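Local coordinates for DUF2235 domain-containing protein (Pseudomonas aeruginosa, PDB 4O5P) that acts as a type VI secretion phospholipase effector, probably hydrolysing membrane lipids with an alpha/beta-hydrolase catalytic domain, at residues S336-R341 / A653-Q658; Q463-P468 / I473-A478; W483-Y488 / A632-L637. One frame throughout, in Å; residues are numbered along the deposited sequence.

How the interactions relate
Interactions 1 and 3 are buried, whereas interaction 2 lies nearer the surface, and their chemistry follows that difference. Interaction 1 is a single aromatic pair between the catalytic and C-terminal family regions; interaction 3 is mostly apolar helix packing; interaction 2 relies on direct hydrogen bonds among amide, carboxylate and guanidinium groups, with water adding further bridges. Helix 469-487 serves both 2 and 3 and also joins them to 1: E476 meets the H338 side chain, while W483 and R487 both reach D656. R633 links the remaining pair through Q463. Along the chain, interactions 2 and 3 follow one another within the long loop that interaction 1 closes.

Interaction 1 (S336-R341 / A653-Q658); sequences SCHEQR and ALFDEQ
H338 and F655 form a T-shaped (edge-to-face) aromatic pair, a small buried contact between the loop that follows strand 331-336 and the end of helix 649-657. The ring planes stand at 69° and the centroids are 5.3 Å apart. F655 supplies the edge: its CE1 approaches CE1 of H338 to 3.8 Å, over one face of the imidazole and toward the rim, with CZ of F655 beside it. The other imidazole face is covered by CB of C337, so the ring is held between two apolar groups. With CG anti to its carbonyl carbon (chi1 -72°), F655 sends its ring out from the helix toward the loop.

Histidine suits this place because its faces can pack while its nitrogens bond in the ring plane. ND1 accepts from the backbone N of G377 and NE2 pairs with E476, a combination consistent with a proton on NE2; together they should fix the ring's rotation. Phenylalanine, with no polar atom to satisfy, fits the buried edge.

The loop itself is tied internally. OG of S336 accepts from N of E339 at 3.0 Å, an ST motif. Carboxylate oxygen OE2 of E339 then takes two donors from opposite faces of its plane, the backbone N of R341 at 2.9 Å and NE of R341 at 3.0 Å, the latter a salt bridge lying in the guanidinium plane. One carboxylate oxygen thus grips R341 at both its backbone N and its NE.

S336 ends a parallel strand of the central sheet and its N bonds to D281, the acid of a probable Ser-His-Asp triad, while R341 touches H379, the probable triad histidine. Loops at the C-terminal ends of parallel strands, as here, carry the active site in the alpha/beta-hydrolase fold.

Interaction 2 (Q463-P468 / I473-A478); sequences QAKAGP and IRRETA
Hydrogen bonds from Q463 to R475 and E476 dominate this contact, with the amide working in both directions. Its NE2 donates to E476 OE2 at 3.1 Å, nearly straight at 161°, in the amide plane and onto the carboxylate's syn lone pair. Its OE1 receives NH1 of R475 at 3.2 Å from above the carbonyl plane, and NH1 also makes a weak bond to the backbone O of Q463. Glutamine suits the spot because it can serve a carboxylate and a guanidinium at once; its bend at chi2 (85°) folds the amide toward R475 and E476 of helix 469-487.

Water adds a second set of bridges. One molecule accepts from N of K465 and from NH1 of R475 while donating to E476 OE2 at 2.7 Å. Another joins the backbone O of Q463 to NH2 of R475.

Packing comes from K465, whose extended chain crosses R475 at about a right angle and lays CD over one guanidinium face, 3.4 Å from NE. The price is a like-charge approach, K465 NZ to R475 NH2 at 3.5 Å, which solvent at this exposed edge probably screens.

A464 and K465 thereby lie against the early turns of helix 469-487, with P468 at its N-cap position. Q463 ends helix 451-463, its OE1 also bonding NH2 of R633 on helix 616-637, while E476 turns its other oxygen inward to W460 and H338.

Interaction 3 (W483-Y488 / A632-L637); sequences WRIDRY and ARYHQL
The ends of helices 469-487 and 616-637 pack at a signed crossing angle of -67°, with local axes 9.3 Å apart at closest approach and W483 and Y634 the nearest pair by CA. This is a steeply angled helix-helix contact within the C-terminal family region, and its filling is mainly apolar.

Y634 is the central side chain. With its CG anti to the backbone N (chi1 170°), the ring reaches across to two successive residues of the other helix. I485 offers CG2, 3.8 Å from Y634 CD1, in an off-centre CH-pi contact 4.2 Å from the ring centroid. D486 instead meets the ring at its edge, its CB lying near the ring plane and 3.9 Å from CE1 of Y634. A branched isoleucine gives this contact width, for CD1 also approaches CB of Y634.

The aspartate presents its methylene to the tyrosine, while its carboxylate is engaged elsewhere: OD1 takes NH1 of R487 at 2.9 Å and a salt bridge from K495, while OD2 meets N of D642. R487 carries that charge network on to D656. CB of R487 in turn lies over one face of the W483 indole, whose NE1 bonds D656 and whose ring packs with that of F655.

L637 fills the other part of the interface. Wholly apolar, it rests beside the start of the W483 residue, not on its indole: CD2 of L637 sits 3.8 Å from the N of W483 and 4.3 Å from that residue's CB.

Interaction 1 (S336-R341 / A653-Q658)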
ATOM      1  N   SER A 336       1.988   4.127  10.377  1.00 13.14           N
ATOM      2  CA  SER A 336       2.687   5.414  10.491  1.00 10.73           C
ATOM      3  C   SER A 336       1.813   6.459  11.186  1.00 14.70           C
ATOM      4  O   SER A 336       0.645   6.615  10.832  1.00 17.08           O
ATOM      5  CB  SER A 336       3.050   5.897   9.078  1.00 12.71           C
ATOM      6  OG  SER A 336       3.305   7.295   9.032  1.00 13.31           O
ATOM      7  N   CYS A 337       2.364   7.176  12.169  1.00 14.50           N
ATOM      8  CA  CYS A 337       1.640   8.263  12.828  1.00 13.39           C
ATOM      9  C   CYS A 337       1.748   9.603  12.099  1.00 12.95           C
ATOM     10  O   CYS A 337       0.898  10.482  12.271  1.00 15.08           O
ATOM     11  CB  CYS A 337       2.178   8.466  14.249  1.00 16.36           C
ATOM     12  SG  CYS A 337       1.816   7.117  15.344  1.00 16.10           S
ATOM     13  N   HIS A 338       2.807   9.768  11.315  1.00 13.02           N
ATOM     14  CA  HIS A 338       3.151  11.080  10.749  1.00 14.94           C
ATOM     15  C   HIS A 338       2.883  11.240   9.251  1.00 14.74           C
ATOM     16  O   HIS A 338       3.058  12.340   8.713  1.00 16.25           O
ATOM     17  CB  HIS A 338       4.598  11.435  11.097  1.00 14.21           C
ATOM     18  CG  HIS A 338       4.862  11.405  12.567  1.00 13.15           C
ATOM     19  ND1 HIS A 338       5.794  10.571  13.141  1.00 14.39           N
ATOM     20  CD2 HIS A 338       4.248  12.045  13.588  1.00 13.80           C
ATOM     21  CE1 HIS A 338       5.760  10.720  14.455  1.00 15.15           C
ATOM     22  NE2 HIS A 338       4.826  11.607  14.752  1.00 12.83           N
ATOM     23  N   GLU A 339       2.437  10.176   8.580  1.00 12.80           N
ATOM     24  CA  GLU A 339       2.044  10.288   7.158  1.00 11.29           C
ATOM     25  C   GLU A 339       0.786  11.166   7.032  1.00 14.49           C
ATOM     26  O   GLU A 339      -0.110  11.073   7.876  1.00 16.35           O
ATOM     27  CB  GLU A 339       1.771   8.905   6.558  1.00 14.62           C
ATOM     28  CG  GLU A 339       1.308   8.919   5.085  1.00 11.05           C
ATOM     29  CD  GLU A 339       2.286   9.607   4.137  1.00 13.39           C
ATOM     30  OE1 GLU A 339       3.495   9.289   4.168  1.00 13.17           O
ATOM     31  OE2 GLU A 339       1.849  10.476   3.342  1.00 15.82           O
ATOM     32  N   GLN A 340       0.728  12.012   5.997  1.00 12.77           N
ATOM     33  CA  GLN A 340      -0.352  12.985   5.838  1.00 13.92           C
ATOM     34  C   GLN A 340      -0.805  13.177   4.379  1.00 14.85           C
ATOM     35  O   GLN A 340      -1.744  13.942   4.118  1.00 17.28           O
ATOM     36  CB  GLN A 340       0.072  14.366   6.391  1.00 15.14           C
ATOM     37  CG  GLN A 340       0.152  14.503   7.914  1.00 13.90           C
ATOM     38  CD  GLN A 340       0.563  15.909   8.334  1.00 16.50           C
ATOM     39  OE1 GLN A 340       1.735  16.286   8.220  1.00 15.54           O
ATOM     40  NE2 GLN A 340      -0.405  16.698   8.788  1.00 13.36           N
ATOM     41  N   ARG A 341      -0.153  12.509   3.429  1.00 14.06           N
ATOM     42  CA  ARG A 341      -0.477  12.739   2.016  1.00 16.87           C
ATOM     43  C   ARG A 341      -1.888  12.283   1.691  1.00 18.22           C
ATOM     44  O   ARG A 341      -2.302  11.182   2.080  1.00 14.46           O
ATOM     45  CB  ARG A 341       0.512  12.042   1.078  1.00 16.37           C
ATOM     46  CG  ARG A 341       1.812  12.807   0.824  1.00 19.85           C
ATOM     47  CD  ARG A 341       2.794  11.956  -0.014  1.00 22.72           C
ATOM     48  NE  ARG A 341       3.223  10.764   0.723  1.00 20.20           N
ATOM     49  CZ  ARG A 341       3.929   9.764   0.195  1.00 22.76           C
ATOM     50  NH1 ARG A 341       4.302   9.801  -1.075  1.00 20.02           N
ATOM     51  NH2 ARG A 341       4.264   8.718   0.949  1.00 19.00           N
ATOM     52  N   ALA A 653      16.299  14.966  17.561  1.00 14.35           N
ATOM     53  CA  ALA A 653      17.265  14.310  16.674  1.00 15.56           C
ATOM     54  C   ALA A 653      16.632  13.188  15.846  1.00 15.27           C
ATOM     55  O   ALA A 653      17.022  12.966  14.695  1.00 13.20           O
ATOM     56  CB  ALA A 653      18.455  13.786  17.452  1.00 15.99           C
ATOM     57  N   LEU A 654      15.664  12.479  16.421  1.00 16.09           N
ATOM     58  CA  LEU A 654      14.925  11.485  15.635  1.00 14.89           C
ATOM     59  C   LEU A 654      14.215  12.155  14.466  1.00 15.16           C
ATOM     60  O   LEU A 654      14.279  11.662  13.338  1.00 14.54           O
ATOM     61  CB  LEU A 654      13.896  10.763  16.490  1.00 13.64           C
ATOM     62  CG  LEU A 654      13.161   9.616  15.784  1.00 17.05           C
ATOM     63  CD1 LEU A 654      14.036   8.363  15.751  1.00 17.05           C
ATOM     64  CD2 LEU A 654      11.828   9.309  16.473  1.00 15.77           C
ATOM     65  N   PHE A 655      13.532  13.273  14.723  1.00 14.37           N
ATOM     66  CA  PHE A 655      12.863  13.958  13.597  1.00 15.80           C
ATOM     67  C   PHE A 655      13.827  14.574  12.589  1.00 15.62           C
ATOM     68  O   PHE A 655      13.543  14.584  11.376  1.00 15.37           O
ATOM     69  CB  PHE A 655      11.848  15.003  14.082  1.00 14.95           C
ATOM     70  CG  PHE A 655      10.613  14.387  14.677  1.00 15.70           C
ATOM     71  CD1 PHE A 655       9.586  13.937  13.858  1.00 14.26           C
ATOM     72  CD2 PHE A 655      10.489  14.238  16.046  1.00 15.60           C
ATOM     73  CE1 PHE A 655       8.447  13.357  14.393  1.00 13.51           C
ATOM     74  CE2 PHE A 655       9.346  13.649  16.597  1.00 18.36           C
ATOM     75  CZ  PHE A 655       8.326  13.209  15.763  1.00 16.59           C
ATOM     76  N   ASP A 656      14.945  15.103  13.088  1.00 15.34           N
ATOM     77  CA  ASP A 656      16.016  15.624  12.226  1.00 17.43           C
ATOM     78  C   ASP A 656      16.635  14.583  11.284  1.00 16.34           C
ATOM     79  O   ASP A 656      16.741  14.822  10.086  1.00 15.58           O
ATOM     80  CB  ASP A 656      17.139  16.204  13.079  1.00 16.25           C
ATOM     81  CG  ASP A 656      16.844  17.594  13.607  1.00 17.47           C
ATOM     82  OD1 ASP A 656      15.699  18.092  13.507  1.00 16.08           O
ATOM     83  OD2 ASP A 656      17.791  18.192  14.157  1.00 17.88           O
ATOM     84  N   GLU A 657      17.052  13.439  11.841  1.00 14.16           N
ATOM     85  CA  GLU A 657      17.904  12.481  11.133  1.00 15.71           C
ATOM     86  C   GLU A 657      17.269  11.109  10.833  1.00 16.01           C
ATOM     87  O   GLU A 657      17.894  10.260  10.199  1.00 19.17           O
ATOM     88  CB  GLU A 657      19.221  12.267  11.906  1.00 17.84           C
ATOM     89  CG  GLU A 657      20.069  13.532  12.070  1.00 17.44           C
ATOM     90  CD  GLU A 657      21.414  13.245  12.718  1.00 24.48           C
ATOM     91  OE1 GLU A 657      21.562  12.184  13.364  1.00 25.94           O
ATOM     92  OE2 GLU A 657      22.333  14.076  12.568  1.00 33.48           O
ATOM     93  N   GLN A 658      16.036  10.881  11.276  1.00 18.21           N
ATOM     94  CA  GLN A 658      15.387   9.588  10.992  1.00 15.30           C
ATOM     95  C   GLN A 658      14.064   9.713  10.233  1.00 15.69           C
ATOM     96  O   GLN A 658      13.823   8.968   9.286  1.00 17.06           O
ATOM     97  CB  GLN A 658      15.201   8.787  12.280  1.00 11.92           C
ATOM     98  CG  GLN A 658      16.367   7.810  12.562  1.00 13.18           C
ATOM     99  CD  GLN A 658      17.647   8.485  13.033  1.00 18.80           C
ATOM    100  OE1 GLN A 658      17.611   9.475  13.765  1.00 15.44           O
ATOM    101  NE2 GLN A 658      18.794   7.939  12.622  1.00 18.09           N
TER

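Interaction 2 (Q463-P468 / I473-A478)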
ATOM      1  N   GLN A 463       7.587   9.110  24.940  1.00 16.90           N
ATOM      2  CA  GLN A 463       6.724  10.305  25.043  1.00 18.33           C
ATOM      3  C   GLN A 463       5.315  10.090  24.501  1.00 18.15           C
ATOM      4  O   GLN A 463       4.400  10.873  24.773  1.00 17.30           O
ATOM      5  CB  GLN A 463       7.334  11.512  24.324  1.00 18.62           C
ATOM      6  CG  GLN A 463       7.518  11.319  22.811  1.00 18.40           C
ATOM      7  CD  GLN A 463       6.277  11.639  21.995  1.00 16.03           C
ATOM      8  OE1 GLN A 463       5.529  12.583  22.292  1.00 17.08           O
ATOM      9  NE2 GLN A 463       6.052  10.847  20.945  1.00 15.23           N
ATOM     10  N   ALA A 464       5.155   9.048  23.695  1.00 18.42           N
ATOM     11  CA  ALA A 464       3.888   8.812  23.034  1.00 17.55           C
ATOM     12  C   ALA A 464       2.841   8.426  24.066  1.00 19.29           C
ATOM     13  O   ALA A 464       3.146   7.721  25.039  1.00 19.79           O
ATOM     14  CB  ALA A 464       4.042   7.720  21.985  1.00 17.97           C
ATOM     15  N   LYS A 465       1.609   8.879  23.841  1.00 19.82           N
ATOM     16  CA  LYS A 465       0.524   8.649  24.790  1.00 21.41           C
ATOM     17  C   LYS A 465      -0.502   7.670  24.246  1.00 24.07           C
ATOM     18  O   LYS A 465      -0.891   7.723  23.073  1.00 17.63           O
ATOM     19  CB  LYS A 465      -0.157   9.964  25.191  1.00 21.35           C
ATOM     20  CG  LYS A 465       0.556  10.733  26.310  1.00 26.64           C
ATOM     21  CD  LYS A 465       0.000  12.160  26.469  1.00 28.21           C
ATOM     22  CE  LYS A 465       0.781  12.936  27.535  1.00 35.45           C
ATOM     23  NZ  LYS A 465       0.596  14.424  27.450  1.00 39.37           N
ATOM     24  N   ALA A 466      -0.942   6.778  25.128  1.00 21.50           N
ATOM     25  CA  ALA A 466      -1.961   5.792  24.796  1.00 21.47           C
ATOM     26  C   ALA A 466      -3.275   6.457  24.405  1.00 23.52           C
ATOM     27  O   ALA A 466      -3.666   7.483  24.974  1.00 21.07           O
ATOM     28  CB  ALA A 466      -2.182   4.857  25.982  1.00 23.78           C
ATOM     29  N   GLY A 467      -3.952   5.874  23.423  1.00 19.31           N
ATOM     30  CA  GLY A 467      -5.316   6.258  23.113  1.00 21.60           C
ATOM     31  C   GLY A 467      -5.725   5.532  21.857  1.00 19.58           C
ATOM     32  O   GLY A 467      -4.930   4.794  21.293  1.00 17.36           O
ATOM     33  N   PRO A 468      -6.966   5.740  21.406  1.00 19.17           N
ATOM     34  CA  PRO A 468      -7.358   5.137  20.127  1.00 16.08           C
ATOM     35  C   PRO A 468      -6.562   5.779  18.998  1.00 18.08           C
ATOM     36  O   PRO A 468      -5.960   6.846  19.179  1.00 17.76           O
ATOM     37  CB  PRO A 468      -8.842   5.520  19.996  1.00 19.55           C
ATOM     38  CG  PRO A 468      -8.985   6.796  20.843  1.00 26.03           C
ATOM     39  CD  PRO A 468      -8.036   6.561  22.008  1.00 17.23           C
ATOM     40  N   ILE A 473      -3.108   9.990  16.358  1.00 15.00           N
ATOM     41  CA  ILE A 473      -2.844  10.765  15.151  1.00 16.08           C
ATOM     42  C   ILE A 473      -2.922  12.271  15.420  1.00 14.97           C
ATOM     43  O   ILE A 473      -2.075  13.033  14.933  1.00 14.23           O
ATOM     44  CB  ILE A 473      -3.774  10.344  13.988  1.00 15.64           C
ATOM     45  CG1 ILE A 473      -3.395   8.949  13.516  1.00 17.75           C
ATOM     46  CG2 ILE A 473      -3.705  11.340  12.807  1.00 16.15           C
ATOM     47  CD1 ILE A 473      -4.203   8.479  12.345  1.00 14.84           C
ATOM     48  N   ARG A 474      -3.926  12.702  16.178  1.00 15.04           N
ATOM     49  CA  ARG A 474      -4.041  14.117  16.533  1.00 16.81           C
ATOM     50  C   ARG A 474      -2.751  14.586  17.213  1.00 15.04           C
ATOM     51  O   ARG A 474      -2.129  15.584  16.800  1.00 16.89           O
ATOM     52  CB  ARG A 474      -5.245  14.356  17.471  1.00 19.45           C
ATOM     53  CG  ARG A 474      -5.274  15.766  18.071  1.00 20.33           C
ATOM     54  CD  ARG A 474      -6.395  16.035  19.084  1.00 17.00           C
ATOM     55  NE  ARG A 474      -6.355  17.454  19.474  1.00 17.84           N
ATOM     56  CZ  ARG A 474      -7.080  18.011  20.445  1.00 23.78           C
ATOM     57  NH1 ARG A 474      -7.929  17.290  21.177  1.00 20.92           N
ATOM     58  NH2 ARG A 474      -6.948  19.305  20.695  1.00 24.00           N
ATOM     59  N   ARG A 475      -2.329  13.842  18.231  1.00 14.84           N
ATOM     60  CA  ARG A 475      -1.175  14.263  19.025  1.00 14.79           C
ATOM     61  C   ARG A 475       0.169  14.151  18.282  1.00 13.71           C
ATOM     62  O   ARG A 475       1.007  15.045  18.377  1.00 13.72           O
ATOM     63  CB  ARG A 475      -1.153  13.521  20.381  1.00 14.78           C
ATOM     64  CG  ARG A 475      -0.099  14.070  21.360  1.00 21.16           C
ATOM     65  CD  ARG A 475      -0.206  13.440  22.758  1.00 21.59           C
ATOM     66  NE  ARG A 475       0.741  14.051  23.690  1.00 25.09           N
ATOM     67  CZ  ARG A 475       2.004  13.651  23.841  1.00 25.71           C
ATOM     68  NH1 ARG A 475       2.465  12.643  23.118  1.00 20.40           N
ATOM     69  NH2 ARG A 475       2.815  14.255  24.708  1.00 25.24           N
ATOM     70  N   GLU A 476       0.359  13.082  17.506  1.00 12.70           N
ATOM     71  CA  GLU A 476       1.594  12.914  16.737  1.00 13.46           C
ATOM     72  C   GLU A 476       1.689  13.915  15.587  1.00 13.26           C
ATOM     73  O   GLU A 476       2.791  14.373  15.230  1.00 14.43           O
ATOM     74  CB  GLU A 476       1.723  11.464  16.237  1.00 15.67           C
ATOM     75  CG  GLU A 476       2.021  10.505  17.383  1.00 14.50           C
ATOM     76  CD  GLU A 476       3.328  10.859  18.074  1.00 15.22           C
ATOM     77  OE1 GLU A 476       4.287  11.277  17.361  1.00 11.48           O
ATOM     78  OE2 GLU A 476       3.405  10.699  19.321  1.00 15.17           O
ATOM     79  N   THR A 477       0.532  14.292  15.046  1.00 13.27           N
ATOM     80  CA  THR A 477       0.503  15.299  13.978  1.00 14.16           C
ATOM     81  C   THR A 477       0.957  16.584  14.613  1.00 13.57           C
ATOM     82  O   THR A 477       1.759  17.311  14.025  1.00 14.25           O
ATOM     83  CB  THR A 477      -0.880  15.496  13.374  1.00 11.43           C
ATOM     84  OG1 THR A 477      -1.324  14.258  12.794  1.00 13.77           O
ATOM     85  CG2 THR A 477      -0.815  16.555  12.241  1.00 14.04           C
ATOM     86  N   ALA A 478       0.457  16.834  15.826  1.00 13.40           N
ATOM     87  CA  ALA A 478       0.858  18.024  16.585  1.00 15.62           C
ATOM     88  C   ALA A 478       2.360  18.047  16.862  1.00 13.79           C
ATOM     89  O   ALA A 478       2.984  19.106  16.796  1.00 14.45           O
ATOM     90  CB  ALA A 478       0.073  18.124  17.885  1.00 14.80           C
TER
HETATM   91  O   HOH W   1       4.924  13.591  26.534  1.00 35.07           O
HETATM   92  O   HOH W   2       1.576  10.657  21.280  1.00 19.01           O

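Interaction 3 (W483-Y488 / A632-L637)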
ATOM      1  N   TRP A 483       7.773  20.333  15.502  1.00 14.25           N
ATOM      2  CA  TRP A 483       9.131  20.254  14.953  1.00 17.31           C
ATOM      3  C   TRP A 483       9.313  21.096  13.686  1.00 14.53           C
ATOM      4  O   TRP A 483      10.355  21.732  13.504  1.00 14.83           O
ATOM      5  CB  TRP A 483       9.493  18.802  14.655  1.00 16.41           C
ATOM      6  CG  TRP A 483      10.838  18.602  13.999  1.00 13.96           C
ATOM      7  CD1 TRP A 483      12.035  18.393  14.626  1.00 16.24           C
ATOM      8  CD2 TRP A 483      11.107  18.535  12.591  1.00 15.17           C
ATOM      9  NE1 TRP A 483      13.036  18.202  13.687  1.00 15.44           N
ATOM     10  CE2 TRP A 483      12.493  18.297  12.435  1.00 15.59           C
ATOM     11  CE3 TRP A 483      10.313  18.677  11.444  1.00 15.54           C
ATOM     12  CZ2 TRP A 483      13.099  18.193  11.182  1.00 14.81           C
ATOM     13  CZ3 TRP A 483      10.913  18.560  10.203  1.00 15.80           C
ATOM     14  CH2 TRP A 483      12.292  18.317  10.082  1.00 17.53           C
ATOM     15  N   ARG A 484       8.305  21.092  12.814  1.00 15.88           N
ATOM     16  CA  ARG A 484       8.345  21.915  11.601  1.00 15.99           C
ATOM     17  C   ARG A 484       8.317  23.410  11.906  1.00 14.71           C
ATOM     18  O   ARG A 484       8.900  24.187  11.162  1.00 17.94           O
ATOM     19  CB  ARG A 484       7.191  21.584  10.640  1.00 13.05           C
ATOM     20  CG  ARG A 484       7.276  20.221   9.995  1.00 18.45           C
ATOM     21  CD  ARG A 484       5.943  19.839   9.325  1.00 16.95           C
ATOM     22  NE  ARG A 484       6.032  18.449   8.886  1.00 22.15           N
ATOM     23  CZ  ARG A 484       5.002  17.620   8.844  1.00 15.99           C
ATOM     24  NH1 ARG A 484       3.793  18.043   9.187  1.00 16.15           N
ATOM     25  NH2 ARG A 484       5.189  16.377   8.451  1.00 21.54           N
ATOM     26  N   ILE A 485       7.639  23.827  12.975  1.00 14.71           N
ATOM     27  CA  ILE A 485       7.594  25.265  13.280  1.00 16.67           C
ATOM     28  C   ILE A 485       9.032  25.808  13.444  1.00 20.54           C
ATOM     29  O   ILE A 485       9.345  26.935  13.031  1.00 15.95           O
ATOM     30  CB  ILE A 485       6.738  25.583  14.529  1.00 16.02           C
ATOM     31  CG1 ILE A 485       5.256  25.301  14.254  1.00 15.14           C
ATOM     32  CG2 ILE A 485       6.901  27.047  14.951  1.00 16.57           C
ATOM     33  CD1 ILE A 485       4.415  25.244  15.532  1.00 17.97           C
ATOM     34  N   ASP A 486       9.910  25.000  14.032  1.00 17.20           N
ATOM     35  CA  ASP A 486      11.306  25.408  14.120  1.00 19.82           C
ATOM     36  C   ASP A 486      12.106  25.101  12.858  1.00 18.99           C
ATOM     37  O   ASP A 486      12.691  26.007  12.282  1.00 20.89           O
ATOM     38  CB  ASP A 486      12.000  24.844  15.360  1.00 18.39           C
ATOM     39  CG  ASP A 486      13.396  25.389  15.526  1.00 21.66           C
ATOM     40  OD1 ASP A 486      14.348  24.772  14.986  1.00 20.29           O
ATOM     41  OD2 ASP A 486      13.543  26.447  16.183  1.00 18.64           O
ATOM     42  N   ARG A 487      12.137  23.843  12.418  1.00 18.00           N
ATOM     43  CA  ARG A 487      13.013  23.471  11.305  1.00 17.04           C
ATOM     44  C   ARG A 487      12.585  23.991   9.915  1.00 18.05           C
ATOM     45  O   ARG A 487      13.422  24.138   9.033  1.00 16.66           O
ATOM     46  CB  ARG A 487      13.201  21.947  11.241  1.00 15.68           C
ATOM     47  CG  ARG A 487      14.414  21.408  12.011  1.00 17.86           C
ATOM     48  CD  ARG A 487      14.329  21.589  13.540  1.00 19.16           C
ATOM     49  NE  ARG A 487      15.421  20.837  14.175  1.00 19.57           N
ATOM     50  CZ  ARG A 487      16.358  21.368  14.958  1.00 20.60           C
ATOM     51  NH1 ARG A 487      16.346  22.674  15.243  1.00 21.42           N
ATOM     52  NH2 ARG A 487      17.315  20.597  15.444  1.00 13.78           N
ATOM     53  N   TYR A 488      11.292  24.237   9.715  1.00 16.20           N
ATOM     54  CA  TYR A 488      10.804  24.710   8.415  1.00 20.21           C
ATOM     55  C   TYR A 488      10.362  26.160   8.518  1.00 20.56           C
ATOM     56  O   TYR A 488      10.765  26.984   7.706  1.00 19.50           O
ATOM     57  CB  TYR A 488       9.617  23.884   7.905  1.00 14.46           C
ATOM     58  CG  TYR A 488       9.924  22.486   7.408  1.00 14.77           C
ATOM     59  CD1 TYR A 488      11.219  21.971   7.441  1.00 14.21           C
ATOM     60  CD2 TYR A 488       8.907  21.688   6.893  1.00 18.87           C
ATOM     61  CE1 TYR A 488      11.489  20.694   6.988  1.00 19.54           C
ATOM     62  CE2 TYR A 488       9.159  20.419   6.443  1.00 15.99           C
ATOM     63  CZ  TYR A 488      10.456  19.924   6.489  1.00 14.99           C
ATOM     64  OH  TYR A 488      10.722  18.668   6.027  1.00 15.70           O
ATOM     65  N   ALA A 632       1.525  24.929  20.759  1.00 16.51           N
ATOM     66  CA  ALA A 632       1.651  24.570  22.168  1.00 21.40           C
ATOM     67  C   ALA A 632       2.771  23.568  22.411  1.00 20.75           C
ATOM     68  O   ALA A 632       3.622  23.810  23.208  1.00 23.27           O
ATOM     69  CB  ALA A 632       0.323  24.101  22.762  1.00 19.95           C
ATOM     70  N   ARG A 633       2.796  22.502  21.627  1.00 21.77           N
ATOM     71  CA  ARG A 633       3.897  21.547  21.667  1.00 20.71           C
ATOM     72  C   ARG A 633       5.255  22.118  21.315  1.00 21.09           C
ATOM     73  O   ARG A 633       6.197  21.796  21.925  1.00 21.94           O
ATOM     74  CB  ARG A 633       3.628  20.279  20.883  1.00 19.34           C
ATOM     75  CG  ARG A 633       4.705  19.246  21.057  1.00 20.09           C
ATOM     76  CD  ARG A 633       4.460  18.417  22.292  1.00 22.76           C
ATOM     77  NE  ARG A 633       5.470  17.438  22.592  1.00 36.35           N
ATOM     78  CZ  ARG A 633       5.346  16.120  22.511  1.00 25.31           C
ATOM     79  NH1 ARG A 633       4.239  15.544  22.112  1.00 29.08           N
ATOM     80  NH2 ARG A 633       6.372  15.377  22.852  1.00 25.37           N
ATOM     81  N   TYR A 634       5.318  22.998  20.346  1.00 21.03           N
ATOM     82  CA  TYR A 634       6.519  23.728  20.054  1.00 20.44           C
ATOM     83  C   TYR A 634       7.150  24.279  21.298  1.00 18.67           C
ATOM     84  O   TYR A 634       8.312  24.185  21.428  1.00 18.67           O
ATOM     85  CB  TYR A 634       6.298  24.894  19.101  1.00 20.12           C
ATOM     86  CG  TYR A 634       7.484  25.839  18.950  1.00 21.01           C
ATOM     87  CD1 TYR A 634       8.489  25.583  18.070  1.00 18.74           C
ATOM     88  CD2 TYR A 634       7.582  26.951  19.724  1.00 20.87           C
ATOM     89  CE1 TYR A 634       9.528  26.449  17.900  1.00 19.61           C
ATOM     90  CE2 TYR A 634       8.626  27.812  19.589  1.00 27.47           C
ATOM     91  CZ  TYR A 634       9.613  27.556  18.681  1.00 24.98           C
ATOM     92  OH  TYR A 634      10.600  28.421  18.576  1.00 23.34           O
ATOM     93  N   HIS A 635       6.353  24.943  22.113  1.00 22.08           N
ATOM     94  CA  HIS A 635       6.911  25.549  23.339  1.00 24.83           C
ATOM     95  C   HIS A 635       7.453  24.581  24.401  1.00 26.06           C
ATOM     96  O   HIS A 635       8.123  25.009  25.348  1.00 23.83           O
ATOM     97  CB  HIS A 635       5.928  26.542  23.957  1.00 24.06           C
ATOM     98  CG  HIS A 635       5.639  27.706  23.064  1.00 25.43           C
ATOM     99  ND1 HIS A 635       6.609  28.614  22.695  1.00 26.12           N
ATOM    100  CD2 HIS A 635       4.501  28.096  22.446  1.00 20.06           C
ATOM    101  CE1 HIS A 635       6.075  29.521  21.896  1.00 27.32           C
ATOM    102  NE2 HIS A 635       4.802  29.219  21.716  1.00 22.81           N
ATOM    103  N   GLN A 636       7.183  23.289  24.250  1.00 21.95           N
ATOM    104  CA  GLN A 636       7.774  22.303  25.138  1.00 24.45           C
ATOM    105  C   GLN A 636       8.907  21.578  24.439  1.00 25.60           C
ATOM    106  O   GLN A 636       9.717  20.909  25.078  1.00 24.19           O
ATOM    107  CB  GLN A 636       6.710  21.329  25.632  1.00 28.08           C
ATOM    108  CG  GLN A 636       6.155  21.757  26.993  1.00 39.19           C
ATOM    109  CD  GLN A 636       4.672  21.527  27.125  1.00 44.81           C
ATOM    110  OE1 GLN A 636       4.080  20.762  26.358  1.00 48.06           O
ATOM    111  NE2 GLN A 636       4.056  22.186  28.109  1.00 39.98           N
ATOM    112  N   LEU A 637       8.968  21.734  23.121  1.00 20.54           N
ATOM    113  CA  LEU A 637      10.003  21.101  22.314  1.00 18.53           C
ATOM    114  C   LEU A 637      11.292  21.937  22.307  1.00 21.31           C
ATOM    115  O   LEU A 637      12.403  21.406  22.463  1.00 20.12           O
ATOM    116  CB  LEU A 637       9.488  20.920  20.880  1.00 23.64           C
ATOM    117  CG  LEU A 637      10.002  19.694  20.120  1.00 24.73           C
ATOM    118  CD1 LEU A 637       9.978  18.468  21.016  1.00 21.58           C
ATOM    119  CD2 LEU A 637       9.179  19.421  18.876  1.00 19.40           C
TER